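Local structure of periplasmic binding protein component of an ABC type zinc uptake transporter (Synechocystis sp., 2OV3) at residues 151-156 against 173-178; 207-212 against 222-227. The protein probably captures zinc in the periplasm and delivers it to the membrane part of an ABC-type zinc uptake transporter. All blocks are in the same frame, centred on the assembly; numbering follows the deposited sequence.

Interaction 1: residues 151-156 against 173-178; sequences QILQPL and RDYNLV
Leu153 reaches into the angle between Tyr175 and Leu177, giving one part of its branched end to each. It holds CG anti to its carbonyl carbon and beside the backbone N (chi1 -72°), which, with CB facing the other segment, carries CD2 to the root of the tyrosine, 4.0 Å from Tyr175 CB. The two side chains run at a slant, and the methyl meets the ring obliquely at CG and CD2. Against Leu177 the side chains cross at about a right angle, and the branch carbon CG of Leu153 lies 4.1 Å from Leu177 CD1. No hydrogen bond spans the segments; leucine suits the place because its branch point and one methyl can meet different apolar neighbours at once.

Tyr175 meets Leu153 at its base, while its polar end leads elsewhere: the OH of this buried residue is satisfied by a hydrogen bond to Asn146 OD1. One ring face is covered by Asp174 CB, 4.0 Å above its centre, and Phe171 meets the ring edge-to-face.

Leu153 opens a type I turn, closed by Leu156 N to Leu153 O at 2.9 Å. Arg159 bonds to the carbonyls of Leu153, Leu156 and Asn176, tying the segments together. This is apolar packing between the C-terminal part of helix 128-153 and the loop that follows helix 169-174, beside a parallel sheet in an alpha/beta lobe of the solute-binding protein fold.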
ATOM      1  N   GLN A 151     -10.690 -13.883   9.312  1.00 31.66           N
ATOM      2  CA  GLN A 151     -11.600 -14.175  10.409  1.00 33.69           C
ATOM      3  C   GLN A 151     -12.114 -12.920  11.091  1.00 32.30           C
ATOM      4  O   GLN A 151     -13.071 -12.971  11.859  1.00 31.48           O
ATOM      5  CB  GLN A 151     -10.912 -15.065  11.444  1.00 37.54           C
ATOM      6  CG  GLN A 151     -11.372 -16.514  11.419  1.00 43.33           C
ATOM      7  CD  GLN A 151     -10.574 -17.378  12.375  1.00 46.91           C
ATOM      8  OE1 GLN A 151      -9.366 -17.575  12.192  1.00 48.05           O
ATOM      9  NE2 GLN A 151     -11.237 -17.889  13.409  1.00 48.34           N
ATOM     10  N   ILE A 152     -11.484 -11.788  10.813  1.00 31.02           N
ATOM     11  CA  ILE A 152     -11.904 -10.544  11.439  1.00 29.87           C
ATOM     12  C   ILE A 152     -12.953  -9.823  10.613  1.00 28.89           C
ATOM     13  O   ILE A 152     -13.872  -9.201  11.153  1.00 28.15           O
ATOM     14  CB  ILE A 152     -10.712  -9.605  11.626  1.00 29.28           C
ATOM     15  CG1 ILE A 152      -9.594 -10.359  12.355  1.00 30.31           C
ATOM     16  CG2 ILE A 152     -11.146  -8.362  12.403  1.00 26.96           C
ATOM     17  CD1 ILE A 152      -8.254  -9.646  12.360  1.00 28.22           C
ATOM     18  N   LEU A 153     -12.819  -9.927   9.300  1.00 28.07           N
ATOM     19  CA  LEU A 153     -13.728  -9.257   8.402  1.00 29.89           C
ATOM     20  C   LEU A 153     -14.860 -10.117   7.844  1.00 31.04           C
ATOM     21  O   LEU A 153     -15.970  -9.625   7.663  1.00 32.50           O
ATOM     22  CB  LEU A 153     -12.915  -8.645   7.261  1.00 28.83           C
ATOM     23  CG  LEU A 153     -12.008  -7.405   7.515  1.00 28.10           C
ATOM     24  CD1 LEU A 153     -11.887  -7.066   8.988  1.00 23.58           C
ATOM     25  CD2 LEU A 153     -10.646  -7.669   6.897  1.00 24.98           C
ATOM     26  N   GLN A 154     -14.593 -11.396   7.586  1.00 31.73           N
ATOM     27  CA  GLN A 154     -15.595 -12.313   7.023  1.00 32.43           C
ATOM     28  C   GLN A 154     -17.006 -12.243   7.590  1.00 32.27           C
ATOM     29  O   GLN A 154     -17.972 -12.198   6.839  1.00 32.84           O
ATOM     30  CB  GLN A 154     -15.099 -13.762   7.129  1.00 32.82           C
ATOM     31  CG  GLN A 154     -16.114 -14.825   6.681  1.00 36.22           C
ATOM     32  CD  GLN A 154     -17.156 -15.166   7.754  1.00 36.93           C
ATOM     33  OE1 GLN A 154     -16.810 -15.567   8.871  1.00 38.59           O
ATOM     34  NE2 GLN A 154     -18.430 -15.013   7.413  1.00 34.94           N
ATOM     35  N   PRO A 155     -17.140 -12.244   8.924  1.00 32.20           N
ATOM     36  CA  PRO A 155     -18.460 -12.193   9.552  1.00 30.92           C
ATOM     37  C   PRO A 155     -19.134 -10.831   9.603  1.00 30.89           C
ATOM     38  O   PRO A 155     -20.293 -10.737  10.007  1.00 32.88           O
ATOM     39  CB  PRO A 155     -18.179 -12.735  10.944  1.00 30.70           C
ATOM     40  CG  PRO A 155     -16.846 -12.122  11.242  1.00 30.80           C
ATOM     41  CD  PRO A 155     -16.078 -12.340   9.946  1.00 31.40           C
ATOM     42  N   LEU A 156     -18.429  -9.783   9.193  1.00 27.44           N
ATOM     43  CA  LEU A 156     -18.991  -8.435   9.259  1.00 25.99           C
ATOM     44  C   LEU A 156     -20.238  -8.201   8.392  1.00 25.36           C
ATOM     45  O   LEU A 156     -20.232  -8.448   7.185  1.00 25.48           O
ATOM     46  CB  LEU A 156     -17.916  -7.395   8.908  1.00 24.94           C
ATOM     47  CG  LEU A 156     -16.562  -7.449   9.651  1.00 24.43           C
ATOM     48  CD1 LEU A 156     -15.652  -6.340   9.110  1.00 24.43           C
ATOM     49  CD2 LEU A 156     -16.766  -7.271  11.157  1.00 23.17           C
ATOM     50  N   ARG A 173     -10.551  -6.062  -1.835  1.00 25.72           N
ATOM     51  CA  ARG A 173     -10.893  -7.072  -2.824  1.00 27.86           C
ATOM     52  C   ARG A 173     -10.698  -8.481  -2.280  1.00 27.97           C
ATOM     53  O   ARG A 173     -11.545  -9.359  -2.470  1.00 26.31           O
ATOM     54  CB  ARG A 173     -10.021  -6.896  -4.057  1.00 31.05           C
ATOM     55  CG  ARG A 173     -10.755  -6.393  -5.267  1.00 35.31           C
ATOM     56  CD  ARG A 173     -11.507  -7.520  -5.955  1.00 39.15           C
ATOM     57  NE  ARG A 173     -12.215  -7.016  -7.118  1.00 41.33           N
ATOM     58  CZ  ARG A 173     -13.234  -6.168  -7.053  1.00 42.98           C
ATOM     59  NH1 ARG A 173     -13.665  -5.741  -5.875  1.00 41.44           N
ATOM     60  NH2 ARG A 173     -13.804  -5.729  -8.170  1.00 45.03           N
ATOM     61  N   ASP A 174      -9.570  -8.693  -1.608  1.00 26.84           N
ATOM     62  CA  ASP A 174      -9.254  -9.999  -1.041  1.00 27.93           C
ATOM     63  C   ASP A 174     -10.267 -10.429   0.021  1.00 26.81           C
ATOM     64  O   ASP A 174     -10.683 -11.585   0.063  1.00 27.68           O
ATOM     65  CB  ASP A 174      -7.849  -9.989  -0.414  1.00 26.12           C
ATOM     66  CG  ASP A 174      -6.768  -9.599  -1.397  1.00 24.65           C
ATOM     67  OD1 ASP A 174      -6.922  -9.836  -2.613  1.00 22.95           O
ATOM     68  OD2 ASP A 174      -5.738  -9.063  -0.951  1.00 27.32           O
ATOM     69  N   TYR A 175     -10.670  -9.482   0.861  1.00 24.15           N
ATOM     70  CA  TYR A 175     -11.603  -9.759   1.943  1.00 22.22           C
ATOM     71  C   TYR A 175     -13.050  -9.351   1.678  1.00 21.03           C
ATOM     72  O   TYR A 175     -13.816  -9.120   2.608  1.00 20.93           O
ATOM     73  CB  TYR A 175     -11.074  -9.111   3.228  1.00 21.52           C
ATOM     74  CG  TYR A 175      -9.635  -9.492   3.484  1.00 22.37           C
ATOM     75  CD1 TYR A 175      -9.276 -10.829   3.677  1.00 20.65           C
ATOM     76  CD2 TYR A 175      -8.614  -8.539   3.399  1.00 21.62           C
ATOM     77  CE1 TYR A 175      -7.942 -11.211   3.762  1.00 20.86           C
ATOM     78  CE2 TYR A 175      -7.271  -8.907   3.485  1.00 20.78           C
ATOM     79  CZ  TYR A 175      -6.944 -10.247   3.660  1.00 21.32           C
ATOM     80  OH  TYR A 175      -5.623 -10.643   3.699  1.00 21.51           O
ATOM     81  N   ASN A 176     -13.417  -9.254   0.406  1.00 20.55           N
ATOM     82  CA  ASN A 176     -14.789  -8.918   0.032  1.00 22.68           C
ATOM     83  C   ASN A 176     -15.353  -7.670   0.697  1.00 22.36           C
ATOM     84  O   ASN A 176     -16.434  -7.690   1.287  1.00 23.09           O
ATOM     85  CB  ASN A 176     -15.696 -10.120   0.313  1.00 21.35           C
ATOM     86  CG  ASN A 176     -15.126 -11.406  -0.253  1.00 26.29           C
ATOM     87  OD1 ASN A 176     -14.631 -12.254   0.493  1.00 28.30           O
ATOM     88  ND2 ASN A 176     -15.167 -11.549  -1.585  1.00 25.97           N
ATOM     89  N   LEU A 177     -14.605  -6.583   0.592  1.00 23.93           N
ATOM     90  CA  LEU A 177     -15.021  -5.310   1.145  1.00 23.63           C
ATOM     91  C   LEU A 177     -15.074  -4.337  -0.006  1.00 22.00           C
ATOM     92  O   LEU A 177     -14.536  -4.602  -1.085  1.00 21.87           O
ATOM     93  CB  LEU A 177     -14.013  -4.796   2.167  1.00 26.09           C
ATOM     94  CG  LEU A 177     -13.841  -5.608   3.441  1.00 26.90           C
ATOM     95  CD1 LEU A 177     -12.712  -5.007   4.238  1.00 28.14           C
ATOM     96  CD2 LEU A 177     -15.130  -5.610   4.243  1.00 29.30           C
ATOM     97  N   VAL A 178     -15.707  -3.201   0.241  1.00 19.69           N
ATOM     98  CA  VAL A 178     -15.835  -2.165  -0.762  1.00 18.83           C
ATOM     99  C   VAL A 178     -15.447  -0.829  -0.137  1.00 19.51           C
ATOM    100  O   VAL A 178     -16.070  -0.389   0.832  1.00 18.09           O
ATOM    101  CB  VAL A 178     -17.288  -2.066  -1.274  1.00 19.47           C
ATOM    102  CG1 VAL A 178     -17.373  -1.079  -2.413  1.00 18.71           C
ATOM    103  CG2 VAL A 178     -17.782  -3.443  -1.710  1.00 15.91           C
TER

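Interaction 2: residues 207-212 against 222-227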
ATOM      1  N   THR A 207     -20.793   3.984  10.020  1.00 20.86           N
ATOM      2  CA  THR A 207     -20.468   4.597  11.298  1.00 22.14           C
ATOM      3  C   THR A 207     -19.083   5.197  11.408  1.00 23.63           C
ATOM      4  O   THR A 207     -18.685   5.641  12.480  1.00 24.36           O
ATOM      5  CB  THR A 207     -20.591   3.567  12.414  1.00 21.34           C
ATOM      6  OG1 THR A 207     -19.514   2.627  12.303  1.00 23.73           O
ATOM      7  CG2 THR A 207     -21.913   2.821  12.304  1.00 21.11           C
ATOM      8  N   MET A 208     -18.345   5.229  10.312  1.00 24.04           N
ATOM      9  CA  MET A 208     -17.003   5.752  10.386  1.00 23.04           C
ATOM     10  C   MET A 208     -16.477   6.230   9.046  1.00 22.90           C
ATOM     11  O   MET A 208     -16.865   5.740   7.981  1.00 24.91           O
ATOM     12  CB  MET A 208     -16.089   4.657  10.934  1.00 22.65           C
ATOM     13  CG  MET A 208     -14.759   5.129  11.471  1.00 24.90           C
ATOM     14  SD  MET A 208     -14.948   5.998  13.045  1.00 25.11           S
ATOM     15  CE  MET A 208     -15.509   4.677  14.104  1.00 22.94           C
ATOM     16  N   VAL A 209     -15.576   7.197   9.125  1.00 21.44           N
ATOM     17  CA  VAL A 209     -14.911   7.769   7.966  1.00 18.35           C
ATOM     18  C   VAL A 209     -13.431   7.495   8.218  1.00 17.94           C
ATOM     19  O   VAL A 209     -12.863   7.999   9.188  1.00 17.11           O
ATOM     20  CB  VAL A 209     -15.143   9.281   7.898  1.00 18.29           C
ATOM     21  CG1 VAL A 209     -14.247   9.891   6.832  1.00 17.13           C
ATOM     22  CG2 VAL A 209     -16.611   9.572   7.609  1.00 17.14           C
ATOM     23  N   PHE A 210     -12.813   6.689   7.361  1.00 16.30           N
ATOM     24  CA  PHE A 210     -11.405   6.359   7.534  1.00 16.16           C
ATOM     25  C   PHE A 210     -10.493   7.224   6.670  1.00 17.64           C
ATOM     26  O   PHE A 210     -10.381   7.008   5.468  1.00 20.11           O
ATOM     27  CB  PHE A 210     -11.163   4.876   7.235  1.00 13.94           C
ATOM     28  CG  PHE A 210     -11.889   3.945   8.179  1.00 13.69           C
ATOM     29  CD1 PHE A 210     -13.106   3.362   7.814  1.00 11.85           C
ATOM     30  CD2 PHE A 210     -11.380   3.680   9.447  1.00 13.66           C
ATOM     31  CE1 PHE A 210     -13.796   2.536   8.688  1.00 10.94           C
ATOM     32  CE2 PHE A 210     -12.069   2.854  10.327  1.00 15.29           C
ATOM     33  CZ  PHE A 210     -13.279   2.282   9.943  1.00 13.53           C
ATOM     34  N   GLY A 211      -9.833   8.199   7.288  1.00 17.11           N
ATOM     35  CA  GLY A 211      -8.940   9.064   6.541  1.00 17.61           C
ATOM     36  C   GLY A 211      -7.556   8.458   6.481  1.00 18.64           C
ATOM     37  O   GLY A 211      -7.254   7.527   7.229  1.00 20.02           O
ATOM     38  N   GLU A 212      -6.707   8.966   5.600  1.00 17.74           N
ATOM     39  CA  GLU A 212      -5.346   8.445   5.500  1.00 18.56           C
ATOM     40  C   GLU A 212      -4.387   9.385   6.241  1.00 18.15           C
ATOM     41  O   GLU A 212      -4.578  10.604   6.254  1.00 17.54           O
ATOM     42  CB  GLU A 212      -4.942   8.300   4.026  1.00 20.57           C
ATOM     43  CG  GLU A 212      -5.418   7.003   3.379  1.00 20.75           C
ATOM     44  CD  GLU A 212      -6.893   6.726   3.663  1.00 24.83           C
ATOM     45  OE1 GLU A 212      -7.756   7.558   3.290  1.00 22.98           O
ATOM     46  OE2 GLU A 212      -7.204   5.674   4.266  1.00 23.87           O
ATOM     47  N   ALA A 222     -15.568  16.775   8.191  1.00 25.78           N
ATOM     48  CA  ALA A 222     -16.820  17.399   7.805  1.00 26.03           C
ATOM     49  C   ALA A 222     -17.788  16.288   7.404  1.00 26.70           C
ATOM     50  O   ALA A 222     -18.883  16.184   7.949  1.00 28.13           O
ATOM     51  CB  ALA A 222     -16.593  18.353   6.637  1.00 24.15           C
ATOM     52  N   ILE A 223     -17.366  15.453   6.461  1.00 26.26           N
ATOM     53  CA  ILE A 223     -18.182  14.344   5.990  1.00 25.45           C
ATOM     54  C   ILE A 223     -18.714  13.547   7.174  1.00 26.29           C
ATOM     55  O   ILE A 223     -19.911  13.301   7.281  1.00 25.35           O
ATOM     56  CB  ILE A 223     -17.358  13.392   5.075  1.00 25.35           C
ATOM     57  CG1 ILE A 223     -17.028  14.086   3.755  1.00 24.00           C
ATOM     58  CG2 ILE A 223     -18.119  12.097   4.816  1.00 25.43           C
ATOM     59  CD1 ILE A 223     -18.237  14.480   2.952  1.00 24.82           C
ATOM     60  N   ALA A 224     -17.806  13.152   8.058  1.00 25.90           N
ATOM     61  CA  ALA A 224     -18.156  12.369   9.230  1.00 27.65           C
ATOM     62  C   ALA A 224     -19.215  13.064  10.085  1.00 27.81           C
ATOM     63  O   ALA A 224     -20.190  12.443  10.510  1.00 28.25           O
ATOM     64  CB  ALA A 224     -16.907  12.098  10.062  1.00 27.98           C
ATOM     65  N   ALA A 225     -19.010  14.350  10.344  1.00 27.29           N
ATOM     66  CA  ALA A 225     -19.946  15.134  11.129  1.00 27.02           C
ATOM     67  C   ALA A 225     -21.338  15.033  10.514  1.00 27.48           C
ATOM     68  O   ALA A 225     -22.304  14.752  11.211  1.00 29.83           O
ATOM     69  CB  ALA A 225     -19.501  16.586  11.176  1.00 24.59           C
ATOM     70  N   GLU A 226     -21.432  15.255   9.208  1.00 28.17           N
ATOM     71  CA  GLU A 226     -22.706  15.188   8.514  1.00 28.38           C
ATOM     72  C   GLU A 226     -23.367  13.819   8.526  1.00 28.87           C
ATOM     73  O   GLU A 226     -24.592  13.717   8.551  1.00 29.94           O
ATOM     74  CB  GLU A 226     -22.552  15.640   7.063  1.00 30.39           C
ATOM     75  CG  GLU A 226     -22.793  17.122   6.848  1.00 32.59           C
ATOM     76  CD  GLU A 226     -24.103  17.602   7.452  1.00 33.60           C
ATOM     77  OE1 GLU A 226     -25.139  16.924   7.243  1.00 32.73           O
ATOM     78  OE2 GLU A 226     -24.093  18.662   8.135  1.00 34.31           O
ATOM     79  N   ILE A 227     -22.571  12.763   8.495  1.00 28.83           N
ATOM     80  CA  ILE A 227     -23.134  11.427   8.487  1.00 29.84           C
ATOM     81  C   ILE A 227     -23.413  10.945   9.905  1.00 29.94           C
ATOM     82  O   ILE A 227     -24.114   9.954  10.111  1.00 28.45           O
ATOM     83  CB  ILE A 227     -22.178  10.428   7.825  1.00 30.47           C
ATOM     84  CG1 ILE A 227     -21.714  10.968   6.470  1.00 32.05           C
ATOM     85  CG2 ILE A 227     -22.886   9.089   7.655  1.00 31.65           C
ATOM     86  CD1 ILE A 227     -20.697  10.086   5.775  1.00 30.82           C
TER
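Val209 and Ala224 meet because the valine places CG2 anti to its own carbonyl carbon and beside its backbone N, with CG1 anti to that N (chi1 170°); from a CB already directed at the helix, CG2 then becomes the branch that touches. The contact belongs to a beta-alpha-beta unit, strand 208-212, helix 218-227 and strand 230-234, in which the helix packs across one side of a parallel sheet.

Ala224 suits the nearest approach of the backbones, where its CA lies 5.8 Å from the CA of Val209. With a single methyl it lets the strand come close, and CG2 of Val209 sits over both the CB and the CA of the alanine, 3.6 Å from Ala224 CA. A beta-branched valine is at home in a strand, and here its CG2 methyl bridges the short distance between strand and helix.

One residue earlier on the helix, Ile223 adds a second touch through its short branch. Its CG2 is anti to the backbone N and stands 4.1 Å from Val209 CG2. The longer CG1 arm leads away from the strand, and Ile223 also packs on Leu194 and Ile198 of helix 193-204, so that this one isoleucine joins the strand to a second helix. Ala224 touches Val231 on the next strand as well, and the helix thus rests on two neighbouring strands. At the end of strand 208-212, Glu212 OE1 accepts a hydrogen bond from the backbone N of the zinc ligand His165. The tightest touch between strand and helix remains methyl on methyl, Val209 CG2 to Ala224 CB at 3.5 Å.

Coming from the N terminus, the chain has already built the first parallel sheet (24-28, 3-7, 54-57, 78-81) before it enters helix 128-153. After strand 160-163 and helix 169-174, interaction 1 closes a loop with 16 residues between its segments, tying the end of helix 128-153 to the loop leading into edge strand 178-181. Beyond helix 193-204, interaction 2 closes a shorter loop, with nine residues between, and ties helix 218-227 to the inner strand 208-212 of the same sheet. The loops follow in series, neither nesting nor crossing. Interactions 1 and 2 have centres 20 Å apart and do not touch. Strands 178-181 and 208-212 flank strand 160-163.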